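Local coordinates for protein FACT complex subunit (Chaetomium thermophilum var. thermophilum, PDB 4KHB) that probably serves the FACT histone chaperone, which reorganizes nucleosomes during transcription, replication and repair, through the PH-like Spt16 domain that pairs with Pob3, at residues Ser56-Asp59 and Ser64-Arg67; Ile29-Asn34 and Ala110-Asn115; Val45-Asn50 and Ile68-Pro73; Glu10-Lys13 and Gln17-Pro20. All coordinates share one frame; numbering follows the deposited sequence.

Contact 1. Residues Ser56-Asp59 and Ser64-Arg67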
loop_
_atom_site.group_PDB
_atom_site.type_symbol
_atom_site.label_atom_id
_atom_site.label_comp_id
_atom_site.label_asym_id
_atom_site.label_seq_id
_atom_site.Cartn_x
_atom_site.Cartn_y
_atom_site.Cartn_z
ATOM N N SER A 56 -8.768 -16.930 7.217
ATOM C CA SER A 56 -8.839 -18.296 6.708
ATOM C C SER A 56 -7.721 -18.651 5.728
ATOM O O SER A 56 -7.354 -17.840 4.873
ATOM C CB SER A 56 -10.197 -18.544 6.047
ATOM O OG SER A 56 -11.243 -17.949 6.791
ATOM N N LYS A 57 -7.182 -19.861 5.870
ATOM C CA LYS A 57 -6.179 -20.390 4.949
ATOM C C LYS A 57 -6.821 -21.425 4.026
ATOM O O LYS A 57 -7.719 -22.168 4.438
ATOM C CB LYS A 57 -5.025 -21.033 5.721
ATOM C CG LYS A 57 -3.940 -21.651 4.837
ATOM C CD LYS A 57 -3.690 -23.102 5.212
ATOM C CE LYS A 57 -2.769 -23.775 4.210
ATOM N NZ LYS A 57 -1.673 -24.544 4.859
ATOM N N SER A 58 -6.353 -21.478 2.781
ATOM C CA SER A 58 -6.828 -22.476 1.830
ATOM C C SER A 58 -5.718 -22.811 0.830
ATOM O O SER A 58 -4.743 -22.067 0.697
ATOM C CB SER A 58 -8.083 -21.977 1.108
ATOM O OG SER A 58 -7.791 -20.868 0.277
ATOM N N ASP A 59 -5.865 -23.933 0.134
ATOM C CA ASP A 59 -4.863 -24.353 -0.835
ATOM C C ASP A 59 -5.530 -24.649 -2.174
ATOM O O ASP A 59 -6.537 -25.361 -2.230
ATOM C CB ASP A 59 -4.106 -25.591 -0.335
ATOM C CG ASP A 59 -3.420 -25.360 1.002
ATOM O OD1 ASP A 59 -2.310 -24.790 1.012
ATOM O OD2 ASP A 59 -3.991 -25.752 2.041
ATOM N N SER A 64 -1.029 -21.260 -1.760
ATOM C CA SER A 64 -1.878 -21.190 -0.579
ATOM C C SER A 64 -2.478 -19.796 -0.479
ATOM O O SER A 64 -1.869 -18.823 -0.923
ATOM C CB SER A 64 -1.078 -21.524 0.681
ATOM O OG SER A 64 -0.621 -22.864 0.644
ATOM N N PHE A 65 -3.662 -19.693 0.113
ATOM C CA PHE A 65 -4.358 -18.413 0.168
ATOM C C PHE A 65 -4.749 -18.002 1.581
ATOM O O PHE A 65 -5.271 -18.804 2.357
ATOM C CB PHE A 65 -5.598 -18.443 -0.731
ATOM C CG PHE A 65 -5.286 -18.489 -2.200
ATOM C CD1 PHE A 65 -4.995 -19.691 -2.832
ATOM C CD2 PHE A 65 -5.296 -17.325 -2.953
ATOM C CE1 PHE A 65 -4.711 -19.725 -4.190
ATOM C CE2 PHE A 65 -5.016 -17.352 -4.307
ATOM C CZ PHE A 65 -4.722 -18.554 -4.926
ATOM N N LEU A 66 -4.489 -16.739 1.903
ATOM C CA LEU A 66 -4.875 -16.166 3.186
ATOM C C LEU A 66 -5.928 -15.090 2.980
ATOM O O LEU A 66 -5.641 -14.039 2.402
ATOM C CB LEU A 66 -3.662 -15.558 3.890
ATOM C CG LEU A 66 -3.868 -15.266 5.378
ATOM C CD1 LEU A 66 -4.008 -16.548 6.180
ATOM C CD2 LEU A 66 -2.742 -14.406 5.918
ATOM N N ARG A 67 -7.148 -15.349 3.436
ATOM C CA ARG A 67 -8.189 -14.332 3.363
ATOM C C ARG A 67 -8.532 -13.756 4.727
ATOM O O ARG A 67 -8.925 -14.483 5.644
ATOM C CB ARG A 67 -9.448 -14.858 2.674
ATOM C CG ARG A 67 -10.698 -14.064 3.025
ATOM C CD ARG A 67 -11.566 -13.834 1.808
ATOM N NE ARG A 67 -12.761 -14.670 1.821
ATOM C CZ ARG A 67 -13.937 -14.297 1.325
ATOM N NH1 ARG A 67 -14.082 -13.091 0.792
ATOM N NH2 ARG A 67 -14.971 -15.126 1.372
#
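Ser-58 and Phe-65 face each other as a hydrogen-bonded antiparallel pair: Ser-58 O takes the amide of Phe-65 (O to N 2.7 Å), while Phe-65 O takes the less straight bond from Ser-58 N, 143° at the hydrogen. Two residues along, Ser-56 and Arg-67 exchange a second pair of bonds, both 2.9 Å between Ser-56 N and Arg-67 O and between Arg-67 N and Ser-56 O. The intervening Lys-57 and Leu-66 form a non-hydrogen-bonded pair, where the CA of Lys-57 lies 3.2 Å from Phe-65 O in a CA-H...O contact.

Side chains sort to two faces. On one, Ser-58 OG, turned between its own N and carbonyl carbon (chi1 67°), lies 3.4 Å from Phe-65 CB, and the Phe-65 ring goes on to pack against Val-179 of the Pob3 subunit. On the other, Ser-64 OG donates to Asp-59 OD1 at 2.6 Å, nearly along the C-O axis. The second carboxylate oxygen, Asp-59 OD2, has a long salt bridge with Lys-57 NZ at 3.8 Å; that ammonium also hydrogen-bonds Gly-103 O, at the start of helix 103-121. Leu-66 shares this face and packs against the same helix at Tyr-106, Ile-109 and Ala-110. The arrangement is that of an antiparallel beta hairpin in one sheet of a PH-like domain.

Contact 2. Residues Ile29-Asn34 and Ala110-Asn115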
loop_
_atom_site.group_PDB
_atom_site.type_symbol
_atom_site.label_atom_id
_atom_site.label_comp_id
_atom_site.label_asym_id
_atom_site.label_seq_id
_atom_site.Cartn_x
_atom_site.Cartn_y
_atom_site.Cartn_z
ATOM N N ILE A 29 2.911 -10.038 11.968
ATOM C CA ILE A 29 1.991 -10.008 13.097
ATOM C C ILE A 29 2.702 -9.341 14.261
ATOM O O ILE A 29 3.798 -9.753 14.644
ATOM C CB ILE A 29 1.535 -11.423 13.522
ATOM C CG1 ILE A 29 1.086 -12.236 12.304
ATOM C CG2 ILE A 29 0.438 -11.341 14.589
ATOM C CD1 ILE A 29 -0.200 -11.743 11.672
ATOM N N ASP A 30 2.087 -8.300 14.811
ATOM C CA ASP A 30 2.670 -7.604 15.944
ATOM C C ASP A 30 1.710 -7.777 17.101
ATOM O O ASP A 30 0.877 -6.905 17.372
ATOM C CB ASP A 30 2.887 -6.120 15.634
ATOM C CG ASP A 30 3.737 -5.422 16.683
ATOM O OD1 ASP A 30 4.080 -6.059 17.705
ATOM O OD2 ASP A 30 4.067 -4.234 16.487
ATOM N N GLN A 31 1.826 -8.922 17.767
ATOM C CA GLN A 31 0.943 -9.280 18.864
ATOM C C GLN A 31 1.034 -8.204 19.928
ATOM O O GLN A 31 0.076 -7.937 20.647
ATOM C CB GLN A 31 1.310 -10.649 19.453
ATOM C CG GLN A 31 1.390 -11.803 18.453
ATOM C CD GLN A 31 2.689 -11.818 17.668
ATOM O OE1 GLN A 31 3.516 -10.914 17.797
ATOM N NE2 GLN A 31 2.879 -12.853 16.857
ATOM N N LYS A 32 2.198 -7.569 19.993
ATOM C CA LYS A 32 2.490 -6.592 21.019
ATOM C C LYS A 32 1.563 -5.394 20.977
ATOM O O LYS A 32 1.136 -4.876 22.011
ATOM C CB LYS A 32 3.922 -6.089 20.843
ATOM C CG LYS A 32 4.888 -6.508 21.928
ATOM C CD LYS A 32 4.297 -6.341 23.300
ATOM C CE LYS A 32 3.697 -7.645 23.769
ATOM N NZ LYS A 32 4.008 -7.941 25.141
ATOM N N ASN A 33 1.246 -4.971 19.764
ATOM C CA ASN A 33 0.438 -3.790 19.555
ATOM C C ASN A 33 -0.959 -4.146 19.053
ATOM O O ASN A 33 -1.689 -3.276 18.572
ATOM C CB ASN A 33 1.168 -2.844 18.599
ATOM C CG ASN A 33 2.443 -2.273 19.209
ATOM O OD1 ASN A 33 2.412 -1.626 20.257
ATOM N ND2 ASN A 33 3.576 -2.546 18.571
ATOM N N ASN A 34 -1.316 -5.428 19.165
ATOM C CA ASN A 34 -2.627 -5.920 18.740
ATOM C C ASN A 34 -2.889 -5.572 17.287
ATOM O O ASN A 34 -3.974 -5.107 16.937
ATOM C CB ASN A 34 -3.757 -5.370 19.624
ATOM C CG ASN A 34 -4.496 -6.465 20.380
ATOM O OD1 ASN A 34 -4.520 -7.621 19.957
ATOM N ND2 ASN A 34 -5.129 -6.096 21.485
ATOM N N ALA A 110 -2.885 -17.586 10.094
ATOM C CA ALA A 110 -4.320 -17.708 10.334
ATOM C C ALA A 110 -4.636 -18.047 11.787
ATOM O O ALA A 110 -5.629 -17.571 12.341
ATOM C CB ALA A 110 -4.922 -18.754 9.408
ATOM N N ASN A 111 -3.792 -18.873 12.396
ATOM C CA ASN A 111 -3.985 -19.287 13.780
ATOM C C ASN A 111 -3.668 -18.170 14.767
ATOM O O ASN A 111 -4.391 -17.976 15.742
ATOM C CB ASN A 111 -3.140 -20.528 14.090
ATOM C CG ASN A 111 -3.545 -21.729 13.259
ATOM O OD1 ASN A 111 -4.719 -21.908 12.928
ATOM N ND2 ASN A 111 -2.571 -22.561 12.915
ATOM N N GLN A 112 -2.577 -17.448 14.517
ATOM C CA GLN A 112 -2.195 -16.313 15.354
ATOM C C GLN A 112 -3.272 -15.232 15.362
ATOM O O GLN A 112 -3.565 -14.645 16.406
ATOM C CB GLN A 112 -0.869 -15.709 14.872
ATOM C CG GLN A 112 0.349 -16.611 15.004
ATOM C CD GLN A 112 1.650 -15.858 14.787
ATOM O OE1 GLN A 112 2.185 -15.241 15.706
ATOM N NE2 GLN A 112 2.162 -15.901 13.562
ATOM N N ILE A 113 -3.853 -14.973 14.193
ATOM C CA ILE A 113 -4.905 -13.969 14.053
ATOM C C ILE A 113 -6.181 -14.397 14.770
ATOM O O ILE A 113 -6.795 -13.608 15.490
ATOM C CB ILE A 113 -5.212 -13.678 12.561
ATOM C CG1 ILE A 113 -4.025 -12.975 11.897
ATOM C CG2 ILE A 113 -6.466 -12.829 12.418
ATOM C CD1 ILE A 113 -4.132 -12.875 10.387
ATOM N N SER A 114 -6.570 -15.655 14.578
ATOM C CA SER A 114 -7.752 -16.201 15.235
ATOM C C SER A 114 -7.560 -16.189 16.748
ATOM O O SER A 114 -8.488 -15.886 17.497
ATOM C CB SER A 114 -8.041 -17.626 14.751
ATOM O OG SER A 114 -8.198 -17.678 13.343
ATOM N N ASN A 115 -6.347 -16.519 17.184
ATOM C CA ASN A 115 -6.018 -16.571 18.604
ATOM C C ASN A 115 -5.981 -15.175 19.225
ATOM O O ASN A 115 -6.369 -14.989 20.378
ATOM C CB ASN A 115 -4.687 -17.312 18.814
ATOM C CG ASN A 115 -4.333 -17.494 20.280
ATOM O OD1 ASN A 115 -5.210 -17.522 21.146
ATOM N ND2 ASN A 115 -3.044 -17.628 20.563
#
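Gln-31 and Gln-112 meet by their amide groups, whose planes are turned 34° from each other. Gln-31 NE2 reaches Gln-112 OE1 at 2.7 Å, but the angle of 129° at the hydrogen makes this a weak, bent bond in spite of the short separation. The two chains arrive differently. That of Gln-31 bends at its second torsion (chi2 79°), which swings its amide round toward the helix; that of Gln-112 runs out extended beyond CG and carries its amide across to the 3-10 turn. The NH2 of Gln-112 is directed to other company, with NE2 4.0 Å from Ile-29 CG1, so one amide lies against both a polar and an apolar neighbour.

Beside this polar pair the contact becomes hydrophobic. Ile-29 and Ile-113 cross at about a right angle, Ile-29 CD1 lying 4.0 Å from Ile-113 CG1. Shortening Gln-112 to an alanine would probably cost the Gln-31 amide this weakly held acceptor, letting it turn more easily, and would uncover the flank of Ile-29.

Each segment is braced from within. Asn-33 ND2 bonds Asp-30 OD2 at 2.7 Å across the turn, and Ala-110 O accepts from Ser-114 N and Ser-114 OG on opposite faces of its plane. In the wider fold, the end of strand 28-30 rests on helix 103-121: Ile-29 also touches Ile-109 and Leu-116, while Asn-34, leading into strand 35-40, adds a further contact with Leu-116.

Contact 3. Residues Val45-Asn50 and Ile68-Pro73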
loop_
_atom_site.group_PDB
_atom_site.type_symbol
_atom_site.label_atom_id
_atom_site.label_comp_id
_atom_site.label_asym_id
_atom_site.label_seq_id
_atom_site.Cartn_x
_atom_site.Cartn_y
_atom_site.Cartn_z
ATOM N N VAL A 45 1.013 -1.692 5.728
ATOM C CA VAL A 45 -0.232 -1.112 6.216
ATOM C C VAL A 45 -0.751 -1.843 7.447
ATOM O O VAL A 45 -1.043 -3.038 7.392
ATOM C CB VAL A 45 -1.316 -1.106 5.127
ATOM C CG1 VAL A 45 -2.572 -0.421 5.640
ATOM C CG2 VAL A 45 -0.803 -0.412 3.876
ATOM N N PRO A 46 -0.868 -1.115 8.567
ATOM C CA PRO A 46 -1.352 -1.675 9.833
ATOM C C PRO A 46 -2.862 -1.860 9.836
ATOM O O PRO A 46 -3.583 -1.001 9.328
ATOM C CB PRO A 46 -0.966 -0.605 10.869
ATOM C CG PRO A 46 -0.023 0.329 10.163
ATOM C CD PRO A 46 -0.403 0.274 8.723
ATOM N N PHE A 47 -3.328 -2.969 10.400
ATOM C CA PHE A 47 -4.745 -3.155 10.680
ATOM C C PHE A 47 -4.894 -3.701 12.093
ATOM O O PHE A 47 -4.337 -4.750 12.429
ATOM C CB PHE A 47 -5.388 -4.096 9.658
ATOM C CG PHE A 47 -5.553 -3.490 8.291
ATOM C CD1 PHE A 47 -6.647 -2.683 8.004
ATOM C CD2 PHE A 47 -4.618 -3.727 7.292
ATOM C CE1 PHE A 47 -6.808 -2.123 6.743
ATOM C CE2 PHE A 47 -4.773 -3.171 6.029
ATOM C CZ PHE A 47 -5.868 -2.367 5.756
ATOM N N HIS A 48 -5.641 -2.982 12.924
ATOM C CA HIS A 48 -5.811 -3.367 14.319
ATOM C C HIS A 48 -6.709 -4.591 14.419
ATOM O O HIS A 48 -7.569 -4.804 13.565
ATOM C CB HIS A 48 -6.397 -2.201 15.114
ATOM C CG HIS A 48 -6.252 -2.344 16.598
ATOM N ND1 HIS A 48 -7.100 -3.119 17.359
ATOM C CD2 HIS A 48 -5.362 -1.801 17.460
ATOM C CE1 HIS A 48 -6.735 -3.051 18.627
ATOM N NE2 HIS A 48 -5.682 -2.258 18.716
ATOM N N ILE A 49 -6.502 -5.399 15.456
ATOM C CA ILE A 49 -7.250 -6.642 15.617
ATOM C C ILE A 49 -8.748 -6.412 15.848
ATOM O O ILE A 49 -9.576 -7.255 15.489
ATOM C CB ILE A 49 -6.664 -7.507 16.757
ATOM C CG1 ILE A 49 -7.215 -8.932 16.698
ATOM C CG2 ILE A 49 -6.966 -6.888 18.105
ATOM C CD1 ILE A 49 -6.745 -9.717 15.498
ATOM N N ASN A 50 -9.092 -5.263 16.428
ATOM C CA ASN A 50 -10.486 -4.918 16.703
ATOM C C ASN A 50 -11.265 -4.603 15.428
ATOM O O ASN A 50 -12.474 -4.350 15.465
ATOM C CB ASN A 50 -10.555 -3.731 17.669
ATOM C CG ASN A 50 -10.052 -4.077 19.057
ATOM O OD1 ASN A 50 -9.824 -5.243 19.376
ATOM N ND2 ASN A 50 -9.878 -3.059 19.892
ATOM N N ILE A 68 -8.361 -12.445 4.854
ATOM C CA ILE A 68 -8.716 -11.742 6.075
ATOM C C ILE A 68 -10.013 -10.959 5.872
ATOM O O ILE A 68 -10.081 -10.077 5.010
ATOM C CB ILE A 68 -7.588 -10.785 6.505
ATOM C CG1 ILE A 68 -6.293 -11.568 6.747
ATOM C CG2 ILE A 68 -7.987 -10.015 7.752
ATOM C CD1 ILE A 68 -5.037 -10.720 6.717
ATOM N N ASN A 69 -11.038 -11.284 6.656
ATOM C CA ASN A 69 -12.301 -10.549 6.609
ATOM C C ASN A 69 -12.394 -9.528 7.732
ATOM O O ASN A 69 -12.046 -9.816 8.879
ATOM C CB ASN A 69 -13.509 -11.496 6.638
ATOM C CG ASN A 69 -13.593 -12.373 5.403
ATOM O OD1 ASN A 69 -13.925 -11.900 4.315
ATOM N ND2 ASN A 69 -13.305 -13.656 5.566
ATOM N N PHE A 70 -12.862 -8.331 7.398
ATOM C CA PHE A 70 -12.921 -7.246 8.366
ATOM C C PHE A 70 -14.342 -7.002 8.870
ATOM O O PHE A 70 -15.314 -7.404 8.227
ATOM C CB PHE A 70 -12.368 -5.975 7.726
ATOM C CG PHE A 70 -10.913 -6.066 7.365
ATOM C CD1 PHE A 70 -9.941 -5.738 8.293
ATOM C CD2 PHE A 70 -10.516 -6.477 6.100
ATOM C CE1 PHE A 70 -8.599 -5.814 7.975
ATOM C CE2 PHE A 70 -9.172 -6.559 5.773
ATOM C CZ PHE A 70 -8.213 -6.227 6.712
ATOM N N LEU A 71 -14.462 -6.332 10.013
ATOM C CA LEU A 71 -15.771 -5.968 10.543
ATOM C C LEU A 71 -16.314 -4.725 9.848
ATOM O O LEU A 71 -15.654 -3.683 9.801
ATOM C CB LEU A 71 -15.701 -5.761 12.058
ATOM C CG LEU A 71 -15.335 -7.019 12.846
ATOM C CD1 LEU A 71 -14.903 -6.688 14.265
ATOM C CD2 LEU A 71 -16.506 -7.983 12.853
ATOM N N SER A 72 -17.515 -4.856 9.295
ATOM C CA SER A 72 -18.156 -3.788 8.542
ATOM C C SER A 72 -19.662 -3.976 8.633
ATOM O O SER A 72 -20.128 -5.058 8.993
ATOM C CB SER A 72 -17.708 -3.830 7.077
ATOM O OG SER A 72 -17.354 -5.147 6.691
ATOM N N PRO A 73 -20.427 -2.916 8.333
ATOM C CA PRO A 73 -21.883 -3.052 8.238
ATOM C C PRO A 73 -22.268 -4.199 7.307
ATOM O O PRO A 73 -21.854 -4.220 6.146
ATOM C CB PRO A 73 -22.317 -1.714 7.643
ATOM C CG PRO A 73 -21.269 -0.742 8.081
ATOM C CD PRO A 73 -19.991 -1.507 8.305
#
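Phe-47 and Phe-70 bring together two strands that share no backbone pairing, the segments coming nearest at the CA atoms of Asn-50 and Leu-71, 8.2 Å apart. They belong to the separate antiparallel sheets of the PH-like fold, strand 43-48 in one and strand 63-70 in the other, so the contact is made by side chains closing the gap between sheets.

The two phenylalanines cross at about a right angle. Their ring planes lie 49° apart with centroids at 5.0 Å, an oblique pairing. Phe-70 brings its far end to the meeting: CE1 lies 3.7 Å from Phe-47 CD1, and CZ sits over one face of the Phe-47 ring toward the rim. Within its own segment, Phe-70 is also met over one face by Ile-68 CG2, which probably helps to settle its tilt. Both aromatics touch the Pob3 subunit, Phe-47 at Trp-108 and Phe-70 at Asn-109, and the pair therefore forms part of the heterodimer interface.

Past the aromatics, where strand 43-48 gives way to a 3-10 turn, Asn-50 N bonds His-48 ND1 almost straight, in the plane of the imidazole. The remaining touch between the segments is apolar on one side: Leu-71 CD1 lies 3.6 Å from Asn-50 O.

Contact 4. Residues Glu10-Lys13 and Gln17-Pro20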
loop_
_atom_site.group_PDB
_atom_site.type_symbol
_atom_site.label_atom_id
_atom_site.label_comp_id
_atom_site.label_asym_id
_atom_site.label_seq_id
_atom_site.Cartn_x
_atom_site.Cartn_y
_atom_site.Cartn_z
ATOM N N GLU A 10 -5.855 2.322 18.527
ATOM C CA GLU A 10 -4.837 2.913 17.667
ATOM C C GLU A 10 -3.626 1.992 17.609
ATOM O O GLU A 10 -3.053 1.649 18.645
ATOM C CB GLU A 10 -4.427 4.278 18.228
ATOM C CG GLU A 10 -3.059 4.762 17.777
ATOM C CD GLU A 10 -2.666 6.066 18.440
ATOM O OE1 GLU A 10 -1.510 6.167 18.899
ATOM O OE2 GLU A 10 -3.513 6.983 18.513
ATOM N N SER A 11 -3.240 1.590 16.401
ATOM C CA SER A 11 -2.128 0.664 16.237
ATOM C C SER A 11 -0.802 1.342 16.559
ATOM O O SER A 11 -0.131 0.986 17.529
ATOM C CB SER A 11 -2.106 0.094 14.816
ATOM O OG SER A 11 -3.266 -0.679 14.553
ATOM N N TYR A 12 -0.436 2.328 15.744
ATOM C CA TYR A 12 0.831 3.033 15.913
ATOM C C TYR A 12 0.643 4.549 15.856
ATOM O O TYR A 12 -0.354 5.040 15.318
ATOM C CB TYR A 12 1.830 2.600 14.834
ATOM C CG TYR A 12 2.122 1.117 14.801
ATOM C CD1 TYR A 12 2.908 0.517 15.777
ATOM C CD2 TYR A 12 1.614 0.319 13.786
ATOM C CE1 TYR A 12 3.176 -0.839 15.741
ATOM C CE2 TYR A 12 1.875 -1.034 13.741
ATOM C CZ TYR A 12 2.656 -1.606 14.720
ATOM O OH TYR A 12 2.917 -2.956 14.677
ATOM N N LYS A 13 1.597 5.281 16.425
ATOM C CA LYS A 13 1.572 6.740 16.402
ATOM C C LYS A 13 2.678 7.247 15.471
ATOM O O LYS A 13 2.533 8.287 14.829
ATOM C CB LYS A 13 1.769 7.296 17.813
ATOM C CG LYS A 13 0.710 8.319 18.224
ATOM C CD LYS A 13 0.272 9.197 17.064
ATOM C CE LYS A 13 -0.617 10.338 17.533
ATOM N NZ LYS A 13 -1.082 11.171 16.392
ATOM N N GLN A 17 7.813 2.868 15.085
ATOM C CA GLN A 17 7.226 1.844 15.943
ATOM C C GLN A 17 6.834 0.604 15.153
ATOM O O GLN A 17 6.409 -0.396 15.730
ATOM C CB GLN A 17 6.004 2.381 16.694
ATOM C CG GLN A 17 6.060 3.851 17.041
ATOM C CD GLN A 17 4.802 4.316 17.748
ATOM O OE1 GLN A 17 3.836 4.726 17.108
ATOM N NE2 GLN A 17 4.809 4.256 19.072
ATOM N N LEU A 18 6.963 0.681 13.832
ATOM C CA LEU A 18 6.696 -0.469 12.980
ATOM C C LEU A 18 7.789 -1.518 13.173
ATOM O O LEU A 18 8.969 -1.176 13.280
ATOM C CB LEU A 18 6.592 -0.042 11.512
ATOM C CG LEU A 18 5.272 0.640 11.138
ATOM C CD1 LEU A 18 5.364 1.400 9.819
ATOM C CD2 LEU A 18 4.159 -0.388 11.084
ATOM N N PRO A 19 7.396 -2.801 13.230
ATOM C CA PRO A 19 8.342 -3.916 13.382
ATOM C C PRO A 19 9.344 -3.944 12.230
ATOM O O PRO A 19 8.941 -3.793 11.080
ATOM C CB PRO A 19 7.449 -5.163 13.339
ATOM C CG PRO A 19 6.045 -4.687 13.476
ATOM C CD PRO A 19 5.990 -3.237 13.148
ATOM N N PRO A 20 10.641 -4.118 12.539
ATOM C CA PRO A 20 11.718 -3.982 11.547
ATOM C C PRO A 20 11.604 -4.913 10.338
ATOM O O PRO A 20 12.115 -4.566 9.271
ATOM C CB PRO A 20 12.978 -4.319 12.355
ATOM C CG PRO A 20 12.624 -3.949 13.750
ATOM C CD PRO A 20 11.178 -4.341 13.893
#
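Tyr-12 lies folded against Gln-17, Leu-18 and Pro-19, so that the irregular N-terminal loop of this PH-like domain doubles back on itself before its first strand.

The tight half gathers round the phenol ring. Leu-18 covers one face with its CA and brings CD2 to 3.6 Å from Tyr-12 CE2, its side chain crossing the ring at about a right angle. Gln-17 O approaches obliquely, 3.3 Å from Tyr-12 CE1. At the far end, Pro-19 CD comes to 3.4 Å from Tyr-12 OH, and that hydroxyl is hydrogen-bonded to Asp-30 OD2 on strand 28-30. A torsion that sets CG anti to the carbonyl carbon (chi1 -58°) sends the ring toward Leu-18, while Pro-46 and Val-37 of neighbouring strands and Leu-105 of the Pob3 subunit add to its packing. A glycine at Tyr-12 would probably open a gap beside Leu-18 and Pro-19 and leave Asp-30 without this hydroxyl partner.

The outer half is looser. Lys-13 and Gln-17 are both exposed, and a sulfate ion, probably from the crystallisation liquor, lies near the Lys-13 side chain. The extended chain of Gln-17 slides past Tyr-12 in the opposite direction. Its OE1 accepts from Arg-14 N, though a very short approach to Lys-13 N makes the exact placement of this oxygen doubtful. Nearer the backbone, Gln-17 CB lies 3.7 Å from Tyr-12 CD1.

In the fold
From the N terminus, contact 4 comes first, closing a short loop between residues 10-13 and 17-20 before any strand begins. The other three follow it in series and nest without crossing. Contact 2 opens at the end of strand 28-30 and closes on helix 103-121; inside that long loop contact 3 joins strand 43-48 to strand 63-70, and inside contact 3 lies contact 1, the hairpin of strands 52-60 and 63-70. Contact 4 touches contacts 2 and 3, holding the leading loop on the first sheet. Contact 2 sets the helix against that sheet, contact 3 ties the two sheets together, and contact 1 meets contact 2 through the helix.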